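PDB 6H24: replication protein from Sphinx1.76-related DNA, which probably takes part in initiating plasmid replication, being a Rep-family initiator protein of which this chain is the N-terminal WH1 winged-helix domain. Local coordinates for residues A[5-10]-A[121-126]; A[15-20]-A[75-80]; A[29-34]-A[49-54]; A[66-71]-A[102-107]. All coordinates share one frame; numbering follows the deposited sequence.

Interaction 1 (A[5-10]-A[121-126]); sequences VKDNAL and ITRLEE
Asp7 and Arg123 join helix 2-14 to helix 121-128, the first and last helices of this WH1 winged-helix domain, through a two-pronged salt bridge with a leucine pair beside it. The stronger prong runs from Arg123 NE to Asp7 OD2, 3.0 Å long with an N-H...O angle of 155°; it enters at the syn lone pair of OD2, and OD2 lies close to the guanidinium plane, at its edge. The second, from Arg123 NH2 to Asp7 OD1, is weak at 3.3 Å, in keeping with carboxylate and guanidinium planes turned 36° apart. Arg123 reaches this position through a chain bent at both chi2 and chi3, which also brings Arg123 NH1 to Glu126 OE1 one turn further on, a weak bond of 3.1 Å. One arginine thus lies between two carboxylates, an arrangement likely to steady its positive charge. A methionine in its place would probably leave both Asp7 and Glu126 without their cationic mate and weaken the tie between the helices. Met11, one turn beyond Asp7, packs against both Arg123 and Leu124, while Leu120 touches Asp7. On the buried side, Leu10 leans on Trp96 and Phe79, Leu124 on Val117. The two leucines cross at about a right angle, their methyl carbons Leu10 CD2 and Leu124 CD2 meeting at 3.9 Å.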
loop_
_atom_site.group_PDB
_atom_site.type_symbol
_atom_site.label_atom_id
_atom_site.label_comp_id
_atom_site.label_asym_id
_atom_site.label_seq_id
_atom_site.Cartn_x
_atom_site.Cartn_y
_atom_site.Cartn_z
ATOM N N VAL A 5 -16.807 8.025 9.349
ATOM C CA VAL A 5 -15.899 9.032 8.808
ATOM C C VAL A 5 -15.081 8.448 7.662
ATOM O O VAL A 5 -14.909 9.088 6.615
ATOM C CB VAL A 5 -14.996 9.595 9.919
ATOM C CG1 VAL A 5 -13.978 10.558 9.341
ATOM C CG2 VAL A 5 -15.833 10.321 10.961
ATOM N N LYS A 6 -14.526 7.246 7.851
ATOM C CA LYS A 6 -13.715 6.645 6.792
ATOM C C LYS A 6 -14.576 6.332 5.573
ATOM O O LYS A 6 -14.166 6.584 4.436
ATOM C CB LYS A 6 -12.979 5.407 7.309
ATOM C CG LYS A 6 -12.012 4.809 6.275
ATOM C CD LYS A 6 -11.203 3.608 6.788
ATOM C CE LYS A 6 -12.027 2.434 7.260
ATOM N NZ LYS A 6 -11.110 1.296 7.551
ATOM N N ASP A 7 -15.767 5.763 5.796
ATOM C CA ASP A 7 -16.698 5.481 4.707
ATOM C C ASP A 7 -16.960 6.748 3.901
ATOM O O ASP A 7 -16.846 6.755 2.669
ATOM C CB ASP A 7 -17.991 4.919 5.318
ATOM C CG ASP A 7 -19.017 4.437 4.287
ATOM O OD1 ASP A 7 -19.174 5.063 3.221
ATOM O OD2 ASP A 7 -19.713 3.432 4.580
ATOM N N ASN A 8 -17.245 7.852 4.596
ATOM C CA ASN A 8 -17.498 9.121 3.924
ATOM C C ASN A 8 -16.296 9.562 3.104
ATOM O O ASN A 8 -16.436 10.001 1.957
ATOM C CB ASN A 8 -17.836 10.199 4.952
ATOM C CG ASN A 8 -19.220 10.042 5.531
ATOM O OD1 ASN A 8 -20.055 9.311 4.995
ATOM N ND2 ASN A 8 -19.480 10.743 6.626
ATOM N N ALA A 9 -15.102 9.493 3.697
ATOM C CA ALA A 9 -13.903 9.934 2.989
ATOM C C ALA A 9 -13.658 9.081 1.752
ATOM O O ALA A 9 -13.304 9.604 0.687
ATOM C CB ALA A 9 -12.694 9.894 3.922
ATOM N N LEU A 10 -13.824 7.764 1.876
ATOM C CA LEU A 10 -13.583 6.880 0.738
ATOM C C LEU A 10 -14.618 7.105 -0.360
ATOM O O LEU A 10 -14.276 7.120 -1.550
ATOM C CB LEU A 10 -13.590 5.425 1.198
ATOM C CG LEU A 10 -13.251 4.407 0.109
ATOM C CD1 LEU A 10 -11.822 4.646 -0.365
ATOM C CD2 LEU A 10 -13.420 2.981 0.594
ATOM N N ILE A 121 -15.075 -2.850 1.120
ATOM C CA ILE A 121 -15.170 -3.353 -0.248
ATOM C C ILE A 121 -16.631 -3.534 -0.663
ATOM O O ILE A 121 -16.993 -3.253 -1.809
ATOM C CB ILE A 121 -14.369 -4.657 -0.400
ATOM C CG1 ILE A 121 -12.875 -4.348 -0.519
ATOM C CG2 ILE A 121 -14.805 -5.411 -1.644
ATOM C CD1 ILE A 121 -12.477 -3.773 -1.872
ATOM N N THR A 122 -17.494 -3.998 0.247
ATOM C CA THR A 122 -18.893 -4.158 -0.135
ATOM C C THR A 122 -19.549 -2.809 -0.397
ATOM O O THR A 122 -20.429 -2.707 -1.262
ATOM C CB THR A 122 -19.673 -4.946 0.917
ATOM O OG1 THR A 122 -19.130 -6.265 0.996
ATOM C CG2 THR A 122 -21.138 -5.044 0.511
ATOM N N ARG A 123 -19.142 -1.767 0.334
ATOM C CA ARG A 123 -19.645 -0.427 0.050
ATOM C C ARG A 123 -19.187 0.043 -1.327
ATOM O O ARG A 123 -19.950 0.689 -2.057
ATOM C CB ARG A 123 -19.180 0.550 1.126
ATOM C CG ARG A 123 -19.818 0.318 2.487
ATOM C CD ARG A 123 -21.250 0.847 2.532
ATOM N NE ARG A 123 -21.301 2.299 2.364
ATOM C CZ ARG A 123 -21.725 2.930 1.270
ATOM N NH1 ARG A 123 -22.156 2.254 0.213
ATOM N NH2 ARG A 123 -21.721 4.254 1.239
ATOM N N LEU A 124 -17.942 -0.267 -1.700
ATOM C CA LEU A 124 -17.479 0.085 -3.039
ATOM C C LEU A 124 -18.242 -0.687 -4.108
ATOM O O LEU A 124 -18.546 -0.139 -5.171
ATOM C CB LEU A 124 -15.980 -0.168 -3.182
ATOM C CG LEU A 124 -15.056 0.757 -2.391
ATOM C CD1 LEU A 124 -13.605 0.295 -2.522
ATOM C CD2 LEU A 124 -15.205 2.202 -2.842
ATOM N N GLU A 125 -18.520 -1.971 -3.869
ATOM C CA GLU A 125 -19.315 -2.727 -4.835
ATOM C C GLU A 125 -20.659 -2.043 -5.056
ATOM O O GLU A 125 -21.135 -1.953 -6.195
ATOM C CB GLU A 125 -19.461 -4.184 -4.386
ATOM C CG GLU A 125 -20.261 -5.057 -5.365
ATOM C CD GLU A 125 -20.308 -6.535 -4.984
ATOM O OE1 GLU A 125 -20.009 -6.888 -3.821
ATOM O OE2 GLU A 125 -20.674 -7.352 -5.862
ATOM N N GLU A 126 -21.285 -1.549 -3.979
ATOM C CA GLU A 126 -22.551 -0.829 -4.091
ATOM C C GLU A 126 -22.365 0.479 -4.848
ATOM O O GLU A 126 -23.137 0.803 -5.759
ATOM C CB GLU A 126 -23.121 -0.542 -2.696
ATOM C CG GLU A 126 -23.480 -1.785 -1.895
ATOM C CD GLU A 126 -23.793 -1.490 -0.434
ATOM O OE1 GLU A 126 -23.835 -0.302 -0.046
ATOM O OE2 GLU A 126 -23.994 -2.457 0.331
#

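Interaction 2 (A[15-20]-A[75-80]); sequences YNLALV and FARQFS
The turn that links helix 2-14 to helix 19-34, with Ala18 as N-cap of the second helix, is crossed by Arg77 from the segment leading into strand 78-85. Arg77 extends from CG to NE, and its aliphatic part lies against Leu17: Leu17 CD1 is 3.5 Å from Arg77 CD. Further out, one face of the guanidinium is covered by backbone of the turn, with Leu17 CA 3.8 Å above the plane and toward the rim. Asn16 O lies over that same face, 3.3 Å from Arg77 NH2, but the angle is too poor for a hydrogen bond. A water in the guanidinium plane accepts from Arg77 NH1 at 3.0 Å and, weakly, from Asn16 ND2. The main polar partner of Arg77 is Glu21, whose OE2 pairs with NE while its OE1 accepts from Ala18 N at the helix start. A leucine in place of Arg77 would probably leave Glu21 without its charge partner and the bridging water with one donor fewer. Leu17 also touches Leu74 of helix 60-75, Phe128 of helix 121-128 and Trp96, and Arg77 O accepts from Arg95 of the paired strand 88-95.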
loop_
_atom_site.group_PDB
_atom_site.type_symbol
_atom_site.label_atom_id
_atom_site.label_comp_id
_atom_site.label_asym_id
_atom_site.label_seq_id
_atom_site.Cartn_x
_atom_site.Cartn_y
_atom_site.Cartn_z
ATOM N N TYR A 15 -15.420 9.297 -6.276
ATOM C CA TYR A 15 -15.858 10.068 -7.433
ATOM C C TYR A 15 -14.712 10.403 -8.379
ATOM O O TYR A 15 -14.967 10.749 -9.538
ATOM C CB TYR A 15 -16.521 11.378 -7.004
ATOM C CG TYR A 15 -17.780 11.249 -6.172
ATOM C CD1 TYR A 15 -18.632 10.159 -6.308
ATOM C CD2 TYR A 15 -18.123 12.236 -5.259
ATOM C CE1 TYR A 15 -19.791 10.058 -5.548
ATOM C CE2 TYR A 15 -19.271 12.143 -4.497
ATOM C CZ TYR A 15 -20.101 11.055 -4.643
ATOM O OH TYR A 15 -21.244 10.977 -3.877
ATOM N N ASN A 16 -13.469 10.342 -7.906
ATOM C CA ASN A 16 -12.337 10.722 -8.741
ATOM C C ASN A 16 -11.879 9.590 -9.646
ATOM O O ASN A 16 -11.166 9.843 -10.625
ATOM C CB ASN A 16 -11.150 11.141 -7.872
ATOM C CG ASN A 16 -11.518 12.186 -6.846
ATOM O OD1 ASN A 16 -12.314 13.084 -7.112
ATOM N ND2 ASN A 16 -10.940 12.069 -5.656
ATOM N N LEU A 17 -12.257 8.352 -9.337
ATOM C CA LEU A 17 -11.825 7.223 -10.142
ATOM C C LEU A 17 -12.502 7.269 -11.505
ATOM O O LEU A 17 -13.700 7.538 -11.611
ATOM C CB LEU A 17 -12.176 5.905 -9.453
ATOM C CG LEU A 17 -11.199 5.343 -8.425
ATOM C CD1 LEU A 17 -10.858 6.384 -7.369
ATOM C CD2 LEU A 17 -11.777 4.074 -7.806
ATOM N N ALA A 18 -11.737 6.970 -12.548
ATOM C CA ALA A 18 -12.319 6.759 -13.865
ATOM C C ALA A 18 -13.185 5.501 -13.877
ATOM O O ALA A 18 -13.062 4.617 -13.021
ATOM C CB ALA A 18 -11.217 6.653 -14.922
ATOM N N LEU A 19 -14.079 5.430 -14.869
ATOM C CA LEU A 19 -14.961 4.274 -14.986
ATOM C C LEU A 19 -14.163 2.975 -15.043
ATOM O O LEU A 19 -14.542 1.983 -14.417
ATOM C CB LEU A 19 -15.845 4.411 -16.226
ATOM C CG LEU A 19 -16.823 3.273 -16.519
ATOM C CD1 LEU A 19 -17.813 3.082 -15.381
ATOM C CD2 LEU A 19 -17.555 3.531 -17.835
ATOM N N VAL A 20 -13.051 2.960 -15.786
ATOM C CA VAL A 20 -12.299 1.716 -15.918
ATOM C C VAL A 20 -11.727 1.295 -14.566
ATOM O O VAL A 20 -11.598 0.097 -14.282
ATOM C CB VAL A 20 -11.189 1.842 -16.976
ATOM C CG1 VAL A 20 -10.176 2.907 -16.584
ATOM C CG2 VAL A 20 -10.537 0.480 -17.191
ATOM N N PHE A 75 -3.319 2.886 -8.531
ATOM C CA PHE A 75 -2.147 2.797 -7.660
ATOM C C PHE A 75 -1.621 4.175 -7.273
ATOM O O PHE A 75 -1.067 4.339 -6.183
ATOM C CB PHE A 75 -1.108 1.948 -8.401
ATOM C CG PHE A 75 0.158 1.681 -7.645
ATOM C CD1 PHE A 75 0.251 0.634 -6.748
ATOM C CD2 PHE A 75 1.284 2.442 -7.893
ATOM C CE1 PHE A 75 1.431 0.370 -6.090
ATOM C CE2 PHE A 75 2.474 2.187 -7.230
ATOM C CZ PHE A 75 2.547 1.150 -6.327
ATOM N N ALA A 76 -1.831 5.191 -8.112
ATOM C CA ALA A 76 -1.336 6.527 -7.814
ATOM C C ALA A 76 -2.186 7.295 -6.810
ATOM O O ALA A 76 -1.731 8.329 -6.305
ATOM C CB ALA A 76 -1.242 7.340 -9.105
ATOM N N ARG A 77 -3.386 6.820 -6.497
ATOM C CA ARG A 77 -4.327 7.593 -5.700
ATOM C C ARG A 77 -4.116 7.394 -4.197
ATOM O O ARG A 77 -3.516 6.416 -3.741
ATOM C CB ARG A 77 -5.757 7.213 -6.082
ATOM C CG ARG A 77 -6.065 7.467 -7.550
ATOM C CD ARG A 77 -7.536 7.339 -7.842
ATOM N NE ARG A 77 -7.791 7.458 -9.270
ATOM C CZ ARG A 77 -7.943 8.611 -9.907
ATOM N NH1 ARG A 77 -7.880 9.757 -9.239
ATOM N NH2 ARG A 77 -8.159 8.623 -11.214
ATOM N N GLN A 78 -4.648 8.345 -3.430
ATOM C CA GLN A 78 -4.605 8.312 -1.973
ATOM C C GLN A 78 -5.844 9.017 -1.434
ATOM O O GLN A 78 -6.491 9.801 -2.135
ATOM C CB GLN A 78 -3.324 8.973 -1.439
ATOM C CG GLN A 78 -3.179 10.454 -1.783
ATOM C CD GLN A 78 -1.866 11.051 -1.290
ATOM O OE1 GLN A 78 -1.830 11.752 -0.280
ATOM N NE2 GLN A 78 -0.782 10.756 -1.992
ATOM N N PHE A 79 -6.185 8.711 -0.182
ATOM C CA PHE A 79 -7.248 9.427 0.521
ATOM C C PHE A 79 -6.879 9.547 1.996
ATOM O O PHE A 79 -6.067 8.779 2.520
ATOM C CB PHE A 79 -8.616 8.741 0.334
ATOM C CG PHE A 79 -8.741 7.398 1.004
ATOM C CD1 PHE A 79 -8.167 6.265 0.448
ATOM C CD2 PHE A 79 -9.489 7.261 2.160
ATOM C CE1 PHE A 79 -8.300 5.028 1.062
ATOM C CE2 PHE A 79 -9.630 6.031 2.775
ATOM C CZ PHE A 79 -9.043 4.915 2.225
ATOM N N SER A 80 -7.481 10.537 2.660
ATOM C CA SER A 80 -7.131 10.888 4.029
ATOM C C SER A 80 -8.377 10.951 4.903
ATOM O O SER A 80 -9.478 11.250 4.430
ATOM C CB SER A 80 -6.398 12.231 4.086
ATOM O OG SER A 80 -5.176 12.166 3.373
HETATM O O HOH W 1 -7.861 10.549 -6.295
#

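Interaction 3 (A[29-34]-A[49-54]); sequences IIEARE and ASSYIN
Glu31 and Ser51 point toward each other from helix 19-34 and helix 49-56, and one carboxylate oxygen meeting one hydroxyl makes up the direct contact. Glu31 holds CG anti to its backbone N (chi1 -169°) and stays extended beyond it, which carries the carboxylate out toward helix 49-56. Ser51 answers with a short arm: its OG is turned away from the carbonyl carbon (chi1 -56°). Ser51 OG donates to Glu31 OE1 over 3.4 Å, a weak bond, and Ser51 CB stands 4.0 Å from the same oxygen. Glu31 CA and Ser51 CA are 8.0 Å apart, yet only 48 Å² is buried between the segments. Glu31 is modelled in two conformers, so this account holds for one of them. In that conformer OE1 also accepts from the backbone N of His48, immediately before helix 49-56. One oxygen therefore receives both the amide at the approach to the helix and the hydroxyl of its first turn; the nearby helix N terminus would probably favour the negative charge. Away from this pair, Ile29 packs on Ile121, and Tyr52 touches Val20, Arg23 and Leu27. This is a polar surface link between two helices of a winged-helix domain, with a carboxylate set close to the N-terminal end of the second helix.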
loop_
_atom_site.group_PDB
_atom_site.type_symbol
_atom_site.label_atom_id
_atom_site.label_comp_id
_atom_site.label_asym_id
_atom_site.label_seq_id
_atom_site.Cartn_x
_atom_site.Cartn_y
_atom_site.Cartn_z
ATOM N N ILE A 29 -13.664 -7.974 -7.277
ATOM C CA ILE A 29 -14.635 -8.486 -6.306
ATOM C C ILE A 29 -15.384 -9.683 -6.876
ATOM O O ILE A 29 -15.533 -10.718 -6.216
ATOM C CB ILE A 29 -15.613 -7.370 -5.891
ATOM C CG1 ILE A 29 -14.890 -6.273 -5.115
ATOM C CG2 ILE A 29 -16.770 -7.940 -5.076
ATOM C CD1 ILE A 29 -15.661 -4.979 -5.033
ATOM N N ILE A 30 -15.879 -9.549 -8.103
ATOM C CA ILE A 30 -16.660 -10.612 -8.733
ATOM C C ILE A 30 -15.813 -11.863 -8.928
ATOM O O ILE A 30 -16.231 -12.977 -8.589
ATOM C CB ILE A 30 -17.241 -10.112 -10.068
ATOM C CG1 ILE A 30 -18.332 -9.076 -9.806
ATOM C CG2 ILE A 30 -17.773 -11.279 -10.900
ATOM C CD1 ILE A 30 -18.786 -8.350 -11.051
ATOM N N GLU A 31 -14.614 -11.707 -9.502
ATOM C CA GLU A 31 -13.778 -12.876 -9.758
ATOM C C GLU A 31 -13.340 -13.548 -8.462
ATOM O O GLU A 31 -13.203 -14.778 -8.419
ATOM C CB GLU A 31 -12.560 -12.484 -10.594
ATOM C CG GLU A 31 -11.779 -13.676 -11.124
ATOM C CD GLU A 31 -10.892 -13.327 -12.308
ATOM O OE1 GLU A 31 -11.232 -12.398 -13.075
ATOM O OE2 GLU A 31 -9.847 -13.985 -12.477
ATOM N N ALA A 32 -13.129 -12.773 -7.395
ATOM C CA ALA A 32 -12.760 -13.369 -6.119
ATOM C C ALA A 32 -13.856 -14.309 -5.641
ATOM O O ALA A 32 -13.611 -15.484 -5.350
ATOM C CB ALA A 32 -12.502 -12.277 -5.080
ATOM N N ARG A 33 -15.080 -13.797 -5.567
ATOM C CA ARG A 33 -16.225 -14.613 -5.188
ATOM C C ARG A 33 -16.337 -15.844 -6.083
ATOM O O ARG A 33 -16.496 -16.972 -5.596
ATOM C CB ARG A 33 -17.477 -13.737 -5.272
ATOM C CG ARG A 33 -18.666 -14.167 -4.467
ATOM C CD ARG A 33 -19.479 -12.930 -4.068
ATOM N NE ARG A 33 -19.806 -12.079 -5.214
ATOM C CZ ARG A 33 -19.917 -10.752 -5.172
ATOM N NH1 ARG A 33 -19.714 -10.089 -4.039
ATOM N NH2 ARG A 33 -20.225 -10.083 -6.270
ATOM N N GLU A 34 -16.200 -15.650 -7.400
ATOM C CA GLU A 34 -16.412 -16.749 -8.338
ATOM C C GLU A 34 -15.385 -17.863 -8.163
ATOM O O GLU A 34 -15.712 -19.040 -8.361
ATOM C CB GLU A 34 -16.375 -16.226 -9.777
ATOM N N ALA A 49 -8.834 -9.944 -18.462
ATOM C CA ALA A 49 -9.445 -9.144 -19.518
ATOM C C ALA A 49 -10.678 -9.840 -20.083
ATOM O O ALA A 49 -11.639 -9.173 -20.482
ATOM C CB ALA A 49 -8.437 -8.859 -20.633
ATOM N N SER A 50 -10.673 -11.177 -20.115
ATOM C CA SER A 50 -11.832 -11.915 -20.602
ATOM C C SER A 50 -13.061 -11.635 -19.748
ATOM O O SER A 50 -14.176 -11.540 -20.272
ATOM C CB SER A 50 -11.527 -13.414 -20.617
ATOM O OG SER A 50 -11.080 -13.856 -19.345
ATOM N N SER A 51 -12.881 -11.485 -18.433
ATOM C CA SER A 51 -14.010 -11.152 -17.566
ATOM C C SER A 51 -14.496 -9.732 -17.831
ATOM O O SER A 51 -15.703 -9.472 -17.843
ATOM C CB SER A 51 -13.625 -11.320 -16.098
ATOM O OG SER A 51 -13.153 -12.628 -15.834
ATOM N N TYR A 52 -13.562 -8.797 -18.041
ATOM C CA TYR A 52 -13.936 -7.430 -18.400
ATOM C C TYR A 52 -14.784 -7.438 -19.657
ATOM O O TYR A 52 -15.845 -6.796 -19.710
ATOM C CB TYR A 52 -12.648 -6.599 -18.544
ATOM C CG TYR A 52 -12.789 -5.113 -18.831
ATOM C CD1 TYR A 52 -13.838 -4.365 -18.312
ATOM C CD2 TYR A 52 -11.801 -4.439 -19.535
ATOM C CE1 TYR A 52 -13.936 -2.998 -18.561
ATOM C CE2 TYR A 52 -11.885 -3.079 -19.780
ATOM C CZ TYR A 52 -12.951 -2.363 -19.289
ATOM O OH TYR A 52 -13.018 -1.008 -19.544
ATOM N N ILE A 53 -14.365 -8.216 -20.650
ATOM C CA ILE A 53 -15.133 -8.368 -21.881
ATOM C C ILE A 53 -16.502 -8.972 -21.584
ATOM O O ILE A 53 -17.532 -8.475 -22.055
ATOM C CB ILE A 53 -14.341 -9.231 -22.879
ATOM C CG1 ILE A 53 -13.105 -8.473 -23.363
ATOM C CG2 ILE A 53 -15.218 -9.649 -24.048
ATOM C CD1 ILE A 53 -12.064 -9.365 -23.994
ATOM N N ASN A 54 -16.538 -10.047 -20.785
ATOM C CA ASN A 54 -17.799 -10.740 -20.535
ATOM C C ASN A 54 -18.747 -9.908 -19.684
ATOM O O ASN A 54 -19.971 -10.002 -19.849
ATOM C CB ASN A 54 -17.550 -12.084 -19.846
ATOM C CG ASN A 54 -16.974 -13.128 -20.778
ATOM O OD1 ASN A 54 -17.076 -13.015 -21.999
ATOM N ND2 ASN A 54 -16.370 -14.162 -20.204
#

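Interaction 4 (A[66-71]-A[102-107]); sequences ALKDAC and YMDDTA
Lys68 leaves helix 60-75 with CG anti to the backbone N and runs on as a fully extended chain, while Tyr102, near the end of strand 97-103, takes chi1 62°, placing CG between the backbone N and the carbonyl carbon. These torsions bring the lysine across one face of the ring. Lys68 CE lies 3.4 Å above the plane of the Tyr102 ring and over its centre, a CH-pi contact with the CE-to-centroid line only 11° from the ring normal. Lys68 CG and CD follow behind it near the CB end of the ring, Lys68 CD being 3.9 Å from Tyr102 CG. The ammonium has moved past the centre: Lys68 NZ is 4.1 Å from the Tyr102 centroid and 31° off the normal, an off-centre cation-pi contact. Its displacement brings it to Asp104, just after the strand, where Lys68 NZ donates to Asp104 OD1 at 3.0 Å in a salt bridge, meeting that oxygen on its syn side and slightly out of the carboxylate plane. The strongest polar partner of Asp104 is the hydroxyl of Tyr64, which is hydrogen-bonded to the same OD1; Tyr64 lies one helical turn before Lys68 and also packs on Tyr102. Along this strand Tyr102 pairs with an antiparallel strand of the second subunit, so the sheet continues across the dimer interface. The one lysine thus gives its methylenes to an aromatic face and its charge to a carboxylate, a combination likely to hold the ammonium in place even at the surface, while Asp104 OD1 is gripped by both an ammonium and a hydroxyl.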
loop_
_atom_site.group_PDB
_atom_site.type_symbol
_atom_site.label_atom_id
_atom_site.label_comp_id
_atom_site.label_asym_id
_atom_site.label_seq_id
_atom_site.Cartn_x
_atom_site.Cartn_y
_atom_site.Cartn_z
ATOM N N ALA A 66 -6.544 -1.341 -21.243
ATOM C CA ALA A 66 -7.348 -0.482 -20.382
ATOM C C ALA A 66 -7.210 -0.885 -18.921
ATOM O O ALA A 66 -7.048 -0.026 -18.046
ATOM C CB ALA A 66 -8.816 -0.550 -20.808
ATOM N N LEU A 67 -7.254 -2.186 -18.641
ATOM C CA LEU A 67 -7.067 -2.661 -17.276
ATOM C C LEU A 67 -5.658 -2.373 -16.775
ATOM O O LEU A 67 -5.472 -1.928 -15.635
ATOM C CB LEU A 67 -7.338 -4.159 -17.217
ATOM C CG LEU A 67 -8.770 -4.642 -17.382
ATOM C CD1 LEU A 67 -8.726 -6.150 -17.354
ATOM C CD2 LEU A 67 -9.668 -4.089 -16.289
ATOM N N LYS A 68 -4.655 -2.618 -17.616
ATOM C CA LYS A 68 -3.274 -2.343 -17.238
ATOM C C LYS A 68 -3.097 -0.879 -16.865
ATOM O O LYS A 68 -2.480 -0.552 -15.840
ATOM C CB LYS A 68 -2.369 -2.735 -18.407
ATOM C CG LYS A 68 -0.895 -2.763 -18.132
ATOM C CD LYS A 68 -0.216 -3.534 -19.249
ATOM C CE LYS A 68 1.264 -3.248 -19.297
ATOM N NZ LYS A 68 1.931 -3.876 -20.475
ATOM N N ASP A 69 -3.642 0.022 -17.685
ATOM C CA ASP A 69 -3.552 1.450 -17.402
ATOM C C ASP A 69 -4.378 1.843 -16.182
ATOM O O ASP A 69 -3.983 2.737 -15.428
ATOM C CB ASP A 69 -3.988 2.253 -18.630
ATOM C CG ASP A 69 -2.973 2.190 -19.756
ATOM O OD1 ASP A 69 -3.376 2.321 -20.930
ATOM O OD2 ASP A 69 -1.779 1.975 -19.469
ATOM N N ALA A 70 -5.540 1.209 -15.981
ATOM C CA ALA A 70 -6.359 1.510 -14.807
ATOM C C ALA A 70 -5.642 1.127 -13.516
ATOM O O ALA A 70 -5.758 1.827 -12.502
ATOM C CB ALA A 70 -7.694 0.776 -14.897
ATOM N N CYS A 71 -4.904 0.014 -13.533
ATOM C CA CYS A 71 -4.114 -0.374 -12.366
ATOM C C CYS A 71 -3.147 0.732 -11.971
ATOM O O CYS A 71 -3.053 1.104 -10.795
ATOM C CB CYS A 71 -3.349 -1.666 -12.660
ATOM S SG CYS A 71 -4.375 -3.158 -12.584
ATOM N N TYR A 102 0.803 -6.970 -13.698
ATOM C CA TYR A 102 0.207 -7.326 -14.975
ATOM C C TYR A 102 1.011 -8.422 -15.649
ATOM O O TYR A 102 2.244 -8.470 -15.551
ATOM C CB TYR A 102 0.103 -6.110 -15.908
ATOM C CG TYR A 102 1.432 -5.511 -16.274
ATOM C CD1 TYR A 102 2.182 -6.031 -17.318
ATOM C CD2 TYR A 102 1.928 -4.409 -15.594
ATOM C CE1 TYR A 102 3.410 -5.483 -17.661
ATOM C CE2 TYR A 102 3.143 -3.846 -15.934
ATOM C CZ TYR A 102 3.880 -4.389 -16.965
ATOM O OH TYR A 102 5.093 -3.830 -17.305
ATOM N N MET A 103 0.285 -9.282 -16.367
ATOM C CA MET A 103 0.859 -10.373 -17.153
ATOM C C MET A 103 0.409 -10.210 -18.603
ATOM O O MET A 103 -0.728 -10.556 -18.947
ATOM C CB MET A 103 0.421 -11.723 -16.606
ATOM C CG MET A 103 0.864 -11.989 -15.191
ATOM S SD MET A 103 0.232 -13.563 -14.592
ATOM C CE MET A 103 1.092 -14.685 -15.689
ATOM N N ASP A 104 1.304 -9.714 -19.451
ATOM C CA ASP A 104 0.953 -9.466 -20.843
ATOM C C ASP A 104 0.535 -10.744 -21.559
ATOM O O ASP A 104 -0.353 -10.714 -22.421
ATOM C CB ASP A 104 2.138 -8.832 -21.565
ATOM C CG ASP A 104 2.369 -7.394 -21.158
ATOM O OD1 ASP A 104 1.506 -6.804 -20.480
ATOM O OD2 ASP A 104 3.445 -6.857 -21.504
ATOM N N ASP A 105 1.202 -11.863 -21.269
ATOM C CA ASP A 105 0.985 -13.073 -22.058
ATOM C C ASP A 105 -0.385 -13.704 -21.806
ATOM O O ASP A 105 -0.874 -14.444 -22.669
ATOM C CB ASP A 105 2.102 -14.082 -21.785
ATOM C CG ASP A 105 3.420 -13.679 -22.433
ATOM O OD1 ASP A 105 3.459 -12.629 -23.113
ATOM O OD2 ASP A 105 4.417 -14.410 -22.265
ATOM N N THR A 106 -0.995 -13.459 -20.646
ATOM C CA THR A 106 -2.305 -14.011 -20.320
ATOM C C THR A 106 -3.405 -12.962 -20.205
ATOM O O THR A 106 -4.539 -13.313 -19.859
ATOM C CB THR A 106 -2.240 -14.797 -19.004
ATOM O OG1 THR A 106 -1.748 -13.947 -17.960
ATOM C CG2 THR A 106 -1.334 -16.009 -19.145
ATOM N N ALA A 107 -3.108 -11.695 -20.474
ATOM C CA ALA A 107 -4.100 -10.622 -20.388
ATOM C C ALA A 107 -4.801 -10.627 -19.033
ATOM O O ALA A 107 -6.032 -10.598 -18.946
ATOM C CB ALA A 107 -5.125 -10.723 -21.515
#

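In the fold
From the N terminus, helix 2-14 opens interaction 1, which closes only at helix 121-128 and so encloses the other three. The following turn starts interaction 2, closed at the entry to strand 78-85; interaction 3, between helices 19-34 and 49-56, nests within it. Interaction 4 starts on helix 60-75, inside that loop, and ends beyond it, so interactions 2 and 4 cross while 3 and 4 stand in series. Leu10 meets Phe79 between 1 and 2, Arg33 pairs with Glu125 between 3 and 1, and Val20 packs on Ala70 between 2 and 4. Interactions 1 and 4 lie on opposite sides of the chain's centre, about 25 Å apart between centres.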